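Local coordinates for galactose-binding-like protein (Bacteroides thetaiotaomicron, PDB 7M1B), which is a SusE-like protein that probably binds carbohydrate, and may help to degrade it, in a human gut bacterium, at residues A[243-248]-A[368-373]; A[311-316]-A[347-352]. All blocks are in the same frame, centred on the assembly; numbering follows the deposited sequence.

Interaction 1 of 2, residues A[243-248]-A[368-373]. With EDO (1,2-ethanediol), chain B.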
ATOM      1  N   TYR A 243     -18.229  -7.033 -10.406  1.00 15.42           N
ATOM      2  CA  TYR A 243     -17.368  -5.873 -10.635  1.00 14.96           C
ATOM      3  C   TYR A 243     -17.973  -4.709  -9.846  1.00 15.01           C
ATOM      4  O   TYR A 243     -19.080  -4.786  -9.357  1.00 16.80           O
ATOM      5  CB  TYR A 243     -17.473  -5.416 -12.122  1.00 16.84           C
ATOM      6  CG  TYR A 243     -18.878  -5.342 -12.687  1.00 17.54           C
ATOM      7  CD1 TYR A 243     -19.747  -4.241 -12.429  1.00 18.55           C
ATOM      8  CD2 TYR A 243     -19.357  -6.337 -13.537  1.00 18.77           C
ATOM      9  CE1 TYR A 243     -21.051  -4.197 -12.926  1.00 19.25           C
ATOM     10  CE2 TYR A 243     -20.646  -6.312 -14.026  1.00 19.10           C
ATOM     11  CZ  TYR A 243     -21.468  -5.205 -13.795  1.00 18.49           C
ATOM     12  OH  TYR A 243     -22.724  -5.261 -14.285  1.00 23.58           O
ATOM     13  N   ALA A 244     -17.143  -3.671  -9.648  1.00 13.98           N
ATOM     14  CA  ALA A 244     -17.662  -2.309  -9.412  1.00 15.47           C
ATOM     15  C   ALA A 244     -17.318  -1.521 -10.680  1.00 16.43           C
ATOM     16  O   ALA A 244     -16.178  -1.578 -11.199  1.00 17.45           O
ATOM     17  CB  ALA A 244     -17.007  -1.649  -8.205  1.00 15.74           C
ATOM     18  N   HIS A 245     -18.267  -0.737 -11.186  1.00 16.56           N
ATOM     19  CA  HIS A 245     -18.163  -0.181 -12.548  1.00 17.54           C
ATOM     20  C   HIS A 245     -18.480   1.301 -12.493  1.00 16.06           C
ATOM     21  O   HIS A 245     -19.475   1.694 -11.875  1.00 17.36           O
ATOM     22  CB  HIS A 245     -19.259  -0.856 -13.420  1.00 15.95           C
ATOM     23  CG  HIS A 245     -19.048  -0.710 -14.895  1.00 15.97           C
ATOM     24  ND1 HIS A 245     -19.059   0.529 -15.562  1.00 19.06           N
ATOM     25  CD2 HIS A 245     -18.899  -1.643 -15.858  1.00 16.82           C
ATOM     26  CE1 HIS A 245     -18.863   0.295 -16.866  1.00 21.38           C
ATOM     27  NE2 HIS A 245     -18.842  -1.026 -17.074  1.00 19.17           N
ATOM     28  N   GLY A 246     -17.480   2.096 -13.010  1.00 15.52           N
ATOM     29  CA  GLY A 246     -17.738   3.538 -13.108  1.00 17.86           C
ATOM     30  C   GLY A 246     -18.468   3.995 -14.367  1.00 19.32           C
ATOM     31  O   GLY A 246     -19.160   3.225 -15.015  1.00 17.68           O
ATOM     32  N   TYR A 247     -18.461   5.322 -14.529  1.00 17.09           N
ATOM     33  CA  TYR A 247     -19.024   5.981 -15.704  1.00 15.28           C
ATOM     34  C   TYR A 247     -17.927   6.510 -16.602  1.00 15.55           C
ATOM     35  O   TYR A 247     -16.906   6.846 -16.102  1.00 17.36           O
ATOM     36  CB  TYR A 247     -19.984   7.082 -15.247  1.00 17.65           C
ATOM     37  CG  TYR A 247     -21.121   6.599 -14.367  1.00 16.30           C
ATOM     38  CD1 TYR A 247     -22.302   6.151 -14.946  1.00 18.21           C
ATOM     39  CD2 TYR A 247     -20.945   6.375 -12.981  1.00 17.50           C
ATOM     40  CE1 TYR A 247     -23.349   5.659 -14.169  1.00 18.20           C
ATOM     41  CE2 TYR A 247     -21.970   5.891 -12.178  1.00 18.19           C
ATOM     42  CZ  TYR A 247     -23.134   5.447 -12.795  1.00 18.80           C
ATOM     43  OH  TYR A 247     -24.102   4.943 -11.992  1.00 21.39           O
ATOM     44  N   ASP A 248     -18.248   6.723 -17.887  1.00 18.29           N
ATOM     45  CA  ASP A 248     -17.296   7.289 -18.803  1.00 19.67           C
ATOM     46  C   ASP A 248     -16.969   8.722 -18.427  1.00 18.98           C
ATOM     47  O   ASP A 248     -17.864   9.553 -18.161  1.00 21.21           O
ATOM     48  CB  ASP A 248     -17.948   7.303 -20.171  1.00 23.25           C
ATOM     49  CG  ASP A 248     -18.009   5.992 -20.882  1.00 31.38           C
ATOM     50  OD1 ASP A 248     -17.202   5.092 -20.619  1.00 27.14           O
ATOM     51  OD2 ASP A 248     -18.710   5.994 -21.873  1.00 52.34           O
ATOM     52  N   LEU A 368     -12.369   5.374 -17.888  1.00 16.05           N
ATOM     53  CA  LEU A 368     -13.389   4.458 -17.315  1.00 16.47           C
ATOM     54  C   LEU A 368     -12.658   3.592 -16.291  1.00 17.19           C
ATOM     55  O   LEU A 368     -11.578   3.086 -16.579  1.00 17.81           O
ATOM     56  CB  LEU A 368     -14.003   3.571 -18.389  1.00 17.92           C
ATOM     57  CG  LEU A 368     -15.064   2.590 -17.854  1.00 19.32           C
ATOM     58  CD1 LEU A 368     -16.277   3.345 -17.316  1.00 23.29           C
ATOM     59  CD2 LEU A 368     -15.478   1.561 -18.902  1.00 21.14           C
ATOM     60  N   VAL A 369     -13.238   3.425 -15.096  1.00 15.94           N
ATOM     61  CA  VAL A 369     -12.643   2.563 -14.076  1.00 14.61           C
ATOM     62  C   VAL A 369     -13.614   1.419 -13.823  1.00 16.20           C
ATOM     63  O   VAL A 369     -14.697   1.725 -13.379  1.00 16.77           O
ATOM     64  CB  VAL A 369     -12.383   3.422 -12.812  1.00 14.73           C
ATOM     65  CG1 VAL A 369     -11.814   2.528 -11.702  1.00 16.33           C
ATOM     66  CG2 VAL A 369     -11.314   4.500 -13.135  1.00 17.31           C
ATOM     67  N   VAL A 370     -13.095   0.169 -13.881  1.00 15.60           N
ATOM     68  CA  VAL A 370     -13.973  -0.978 -13.610  1.00 15.33           C
ATOM     69  C   VAL A 370     -13.019  -2.008 -12.991  1.00 17.20           C
ATOM     70  O   VAL A 370     -11.927  -2.230 -13.530  1.00 18.84           O
ATOM     71  CB  VAL A 370     -14.580  -1.617 -14.873  1.00 14.48           C
ATOM     72  CG1 VAL A 370     -15.491  -2.793 -14.464  1.00 16.59           C
ATOM     73  CG2 VAL A 370     -15.452  -0.609 -15.616  1.00 16.35           C
ATOM     74  N   MET A 371     -13.358  -2.527 -11.816  1.00 14.64           N
ATOM     75  CA  MET A 371     -12.501  -3.576 -11.202  1.00 14.08           C
ATOM     76  C   MET A 371     -13.345  -4.695 -10.631  1.00 15.04           C
ATOM     77  O   MET A 371     -14.528  -4.545 -10.503  1.00 16.95           O
ATOM     78  CB  MET A 371     -11.655  -2.934 -10.113  1.00 17.27           C
ATOM     79  CG  MET A 371     -10.468  -2.104 -10.765  1.00 22.60           C
ATOM     80  SD  MET A 371      -9.284  -2.909 -12.044  1.00 25.15           S
ATOM     81  CE  MET A 371      -8.287  -3.818 -10.864  1.00 19.27           C
ATOM     82  N   GLN A 372     -12.691  -5.808 -10.187  1.00 13.78           N
ATOM     83  CA  GLN A 372     -13.502  -6.970  -9.766  1.00 15.60           C
ATOM     84  C   GLN A 372     -13.402  -7.132  -8.246  1.00 15.41           C
ATOM     85  O   GLN A 372     -14.371  -7.548  -7.600  1.00 15.59           O
ATOM     86  CB  GLN A 372     -12.954  -8.279 -10.399  1.00 16.34           C
ATOM     87  CG  GLN A 372     -13.766  -9.529 -10.129  1.00 15.98           C
ATOM     88  CD  GLN A 372     -13.041 -10.666 -10.813  1.00 15.01           C
ATOM     89  OE1 GLN A 372     -12.093 -11.270 -10.255  1.00 17.64           O
ATOM     90  NE2 GLN A 372     -13.490 -11.030 -12.005  1.00 18.50           N
ATOM     91  N   GLN A 373     -12.221  -6.918  -7.657  1.00 15.27           N
ATOM     92  CA  GLN A 373     -12.040  -7.333  -6.237  1.00 14.27           C
ATOM     93  C   GLN A 373     -10.781  -6.694  -5.661  1.00 14.47           C
ATOM     94  O   GLN A 373      -9.788  -6.568  -6.400  1.00 17.17           O
ATOM     95  CB  GLN A 373     -11.960  -8.873  -6.137  1.00 17.15           C
ATOM     96  CG  GLN A 373     -12.197  -9.388  -4.710  1.00 16.23           C
ATOM     97  CD  GLN A 373     -13.643  -9.546  -4.229  1.00 16.16           C
ATOM     98  OE1 GLN A 373     -13.853  -9.824  -3.055  1.00 18.54           O
ATOM     99  NE2 GLN A 373     -14.631  -9.058  -4.969  1.00 16.88           N
TER
HETATM  100  C1  EDO B 501     -21.661  -5.073 -17.816  1.00 28.39           C
HETATM  101  O1  EDO B 501     -21.051  -6.098 -18.594  1.00 36.81           O
HETATM  102  C2  EDO B 501     -20.653  -4.044 -17.448  1.00 30.48           C
HETATM  103  O2  EDO B 501     -19.626  -3.718 -18.435  1.00 32.60           O
HETATM  104  O   HOH W   1     -15.131   5.578 -14.386  1.00 17.12           O
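Ala-244 and Met-371 form an antiparallel hydrogen-bonded pair. Ala-244 N donates to Met-371 O over 2.9 Å, and Met-371 N returns a bond to Ala-244 O over 3.0 Å. A third backbone bond, Gly-246 N to Val-369 O at 2.8 Å, carries the pairing one step past the short strand 244-245. A water extends the link further, donating to Tyr-247 O and accepting from Val-369 N.

The main side-chain contact lies at the non-hydrogen-bonded pair of His-245 and Val-370. Val-370 CG2 sits over the centre of one face of the His-245 imidazole, 3.5 Å from the ring centroid, in a CH-pi contact. The ring reaches that methyl because its CG lies anti to the backbone N (chi1 -163°). Leu-368 brings CD1 to 4.0 Å from His-245 CE1, and the same methyl packs on the backbone of Gly-246 and Tyr-247. The second methyl of Val-370, CG1, meets Tyr-243 CB at 4.0 Å.

One good bond holds the turn of the imidazole. His-245 ND1 donates to Gly-246 O at 2.8 Å, with the acceptor in the ring plane; Gly-246 O also takes a bond from Asn-223 ND2. At the ring edge, NE2 makes a weak bond to O2 of a 1,2-ethanediol, which Arg-276 also holds and which probably came from the crystallisation liquor. An alanine in place of His-245 would probably leave Val-370 CG2 without its aromatic cover and Gly-246 O with Asn-223 alone of the two donors named.

Beyond the pair, Gln-372 and Gln-373 both face Trp-274 in a classic beta bulge. The whole is the short strand 244-245 paired antiparallel with the start of strand 370-380, in a beta domain of the galactose-binding-like clan.

Interaction 2 of 2, residues A[311-316]-A[347-352]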
ATOM      1  N   THR A 311      -2.603  10.612   3.533  1.00 20.95           N
ATOM      2  CA  THR A 311      -1.195  10.206   3.445  1.00 20.46           C
ATOM      3  C   THR A 311      -1.060   9.186   2.312  1.00 18.42           C
ATOM      4  O   THR A 311      -1.909   8.260   2.179  1.00 20.80           O
ATOM      5  CB  THR A 311      -0.705   9.542   4.753  1.00 21.70           C
ATOM      6  OG1 THR A 311      -0.873  10.498   5.791  1.00 26.84           O
ATOM      7  CG2 THR A 311       0.732   9.090   4.687  1.00 26.67           C
ATOM      8  N   LYS A 312      -0.034   9.333   1.484  1.00 21.84           N
ATOM      9  CA  LYS A 312       0.201   8.358   0.440  1.00 20.80           C
ATOM     10  C   LYS A 312       0.819   7.077   1.013  1.00 21.38           C
ATOM     11  O   LYS A 312       1.773   7.108   1.838  1.00 25.14           O
ATOM     12  CB  LYS A 312       1.083   8.936  -0.660  1.00 21.53           C
ATOM     13  CG  LYS A 312       1.078   8.084  -1.923  1.00 26.44           C
ATOM     14  CD  LYS A 312       1.842   8.717  -3.068  1.00 35.31           C
ATOM     15  CE  LYS A 312       3.222   8.161  -3.198  1.00 41.11           C
ATOM     16  NZ  LYS A 312       3.898   8.727  -4.402  1.00 31.03           N
ATOM     17  N   LEU A 313       0.230   5.938   0.575  1.00 19.90           N
ATOM     18  CA  LEU A 313       0.659   4.641   1.094  1.00 17.98           C
ATOM     19  C   LEU A 313       1.371   3.732   0.089  1.00 22.19           C
ATOM     20  O   LEU A 313       2.070   2.808   0.543  1.00 23.81           O
ATOM     21  CB  LEU A 313      -0.577   3.854   1.580  1.00 17.24           C
ATOM     22  CG  LEU A 313      -1.549   4.622   2.475  1.00 17.98           C
ATOM     23  CD1 LEU A 313      -2.758   3.734   2.821  1.00 19.97           C
ATOM     24  CD2 LEU A 313      -0.927   5.171   3.782  1.00 21.84           C
ATOM     25  N   ALA A 314       1.160   3.894  -1.229  1.00 20.44           N
ATOM     26  CA  ALA A 314       1.741   2.977  -2.222  1.00 19.55           C
ATOM     27  C   ALA A 314       1.607   3.613  -3.591  1.00 19.50           C
ATOM     28  O   ALA A 314       0.673   4.388  -3.840  1.00 20.86           O
ATOM     29  CB  ALA A 314       0.993   1.654  -2.243  1.00 25.88           C
ATOM     30  N   ASP A 315       2.633   3.344  -4.423  1.00 21.40           N
ATOM     31  CA  ASP A 315       2.567   3.581  -5.856  1.00 21.16           C
ATOM     32  C   ASP A 315       2.444   2.207  -6.477  1.00 22.40           C
ATOM     33  O   ASP A 315       3.173   1.244  -6.089  1.00 22.66           O
ATOM     34  CB  ASP A 315       3.865   4.213  -6.356  1.00 24.92           C
ATOM     35  CG  ASP A 315       4.083   5.610  -5.815  1.00 30.13           C
ATOM     36  OD1 ASP A 315       3.248   6.506  -6.081  1.00 34.42           O
ATOM     37  OD2 ASP A 315       5.131   5.804  -5.215  1.00 41.31           O
ATOM     38  N   CYS A 316       1.551   2.119  -7.466  1.00 21.27           N
ATOM     39  CA  CYS A 316       1.214   0.812  -7.973  1.00 19.38           C
ATOM     40  C   CYS A 316       1.146   0.825  -9.488  1.00 17.49           C
ATOM     41  O   CYS A 316       0.532   1.749 -10.053  1.00 20.16           O
ATOM     42  CB  CYS A 316      -0.159   0.370  -7.472  1.00 18.32           C
ATOM     43  SG  CYS A 316      -0.345   0.337  -5.671  1.00 20.86           S
ATOM     44  N   ALA A 347       6.611   0.689   4.226  1.00 38.31           N
ATOM     45  CA  ALA A 347       6.798   0.450   5.663  1.00 38.46           C
ATOM     46  C   ALA A 347       6.539   1.703   6.521  1.00 33.35           C
ATOM     47  O   ALA A 347       6.016   1.624   7.649  1.00 31.64           O
ATOM     48  CB  ALA A 347       8.137  -0.175   5.959  1.00 42.76           C
ATOM     49  N   ASP A 348       6.849   2.878   5.978  1.00 28.56           N
ATOM     50  CA  ASP A 348       6.817   4.101   6.774  1.00 27.20           C
ATOM     51  C   ASP A 348       5.427   4.726   6.646  1.00 32.63           C
ATOM     52  O   ASP A 348       5.279   5.843   6.182  1.00 39.47           O
ATOM     53  CB  ASP A 348       7.987   4.981   6.345  1.00 33.21           C
ATOM     54  CG  ASP A 348       8.000   5.256   4.845  1.00 47.72           C
ATOM     55  OD1 ASP A 348       7.478   4.408   4.065  1.00 61.04           O
ATOM     56  OD2 ASP A 348       8.487   6.329   4.460  1.00 59.23           O
ATOM     57  N   ILE A 349       4.372   3.939   6.877  1.00 27.42           N
ATOM     58  CA  ILE A 349       3.045   4.520   6.727  1.00 26.79           C
ATOM     59  C   ILE A 349       2.395   4.413   8.105  1.00 23.44           C
ATOM     60  O   ILE A 349       2.802   3.547   8.882  1.00 24.02           O
ATOM     61  CB  ILE A 349       2.219   3.808   5.616  1.00 26.12           C
ATOM     62  CG1 ILE A 349       2.122   2.299   5.898  1.00 23.22           C
ATOM     63  CG2 ILE A 349       2.770   4.120   4.209  1.00 28.92           C
ATOM     64  CD1 ILE A 349       1.105   1.527   5.034  1.00 24.18           C
ATOM     65  N   PRO A 350       1.424   5.282   8.449  1.00 24.14           N
ATOM     66  CA  PRO A 350       0.741   5.250   9.732  1.00 22.20           C
ATOM     67  C   PRO A 350      -0.355   4.186   9.605  1.00 20.44           C
ATOM     68  O   PRO A 350      -0.703   3.803   8.475  1.00 23.23           O
ATOM     69  CB  PRO A 350       0.077   6.647   9.820  1.00 25.94           C
ATOM     70  CG  PRO A 350      -0.089   7.116   8.391  1.00 27.13           C
ATOM     71  CD  PRO A 350       0.935   6.368   7.569  1.00 25.48           C
ATOM     72  N   PRO A 351      -0.981   3.762  10.726  1.00 20.29           N
ATOM     73  CA  PRO A 351      -2.213   2.964  10.664  1.00 20.73           C
ATOM     74  C   PRO A 351      -3.246   3.812   9.939  1.00 22.35           C
ATOM     75  O   PRO A 351      -3.281   5.025  10.112  1.00 24.12           O
ATOM     76  CB  PRO A 351      -2.628   2.862  12.143  1.00 29.70           C
ATOM     77  CG  PRO A 351      -1.297   2.964  12.894  1.00 29.20           C
ATOM     78  CD  PRO A 351      -0.586   4.061  12.123  1.00 26.45           C
ATOM     79  N   VAL A 352      -4.141   3.144   9.199  1.00 19.18           N
ATOM     80  CA  VAL A 352      -5.169   3.879   8.430  1.00 16.61           C
ATOM     81  C   VAL A 352      -6.477   3.073   8.489  1.00 17.55           C
ATOM     82  O   VAL A 352      -6.457   1.881   8.854  1.00 20.34           O
ATOM     83  CB  VAL A 352      -4.800   4.160   6.958  1.00 18.10           C
ATOM     84  CG1 VAL A 352      -3.669   5.191   6.872  1.00 20.85           C
ATOM     85  CG2 VAL A 352      -4.410   2.886   6.238  1.00 19.78           C
TER
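Leu-313 of strand 311-317 packs against Ile-349, in the loop before strand 352-362, and Val-352, at the start of that strand. This is the tight part of the contact. Leu-313 uses both methyls. CD2 lies 3.9 Å from Ile-349 CG2, and the two side chains cross at about a right angle. Leu-313 CD1 meets Val-352 CG2 tip to tip, also at 3.9 Å. Ile-349 CG2 reaches the backbone as well, coming 3.8 Å from Leu-313 CA. It is put there by a first torsion of 56°, which sets CG1 between the backbone N and the carbonyl carbon and turns the CG2 branch to the strand. Leu-313, Ile-349 and Val-352 are all buried. Phe-345 also touches Leu-313, and Leu-268 of strand 256-274 touches Val-352.

The contact is looser toward Thr-311 and Pro-350, which are both partly exposed. Their side chains meet tip to tip, with Thr-311 CG2 4.0 Å from Pro-350 CD. The same proline carbon lies 4.4 Å from Leu-313 CD2. Lys-312 points away from the loop. Its NZ forms a salt bridge with Asp-315 OD1 at 2.9 Å, within the strand, and has a long, weak ion pair with Glu-293.

Ile-349 O accepts from Gln-267 NE2. Leu-313 and Ala-314 both face Val-294, in a classic beta bulge. The polar tie between strand and loop comes just before 347-352, where the backbone of Leu-313 bonds to Leu-346. No hydrogen bond joins the two segments themselves. Their contact therefore rests on van der Waals packing and on the burial of Leu-313, Ile-349 and Val-352.

Interactions 1 and 2 lie in the same beta domain, and both involve strands of one antiparallel sheet. Their centres are about 23 Å apart, and their nearest atoms about 10 Å, without touching. Both segments of interaction 2 fall between those of interaction 1 in sequence: the order is 243-248, 311-316, 347-352, 368-373. About 120 residues separate the segments of interaction 1, and about 31 those of interaction 2. Strand 256-274 pairs with both 352-362 and 370-380, so it connects the two regions. The centre of interaction 1 lies about 20 Å from the chain centre, that of interaction 2 about 5 Å. The first joins strands by backbone bonds, while the second packs a loop on a strand.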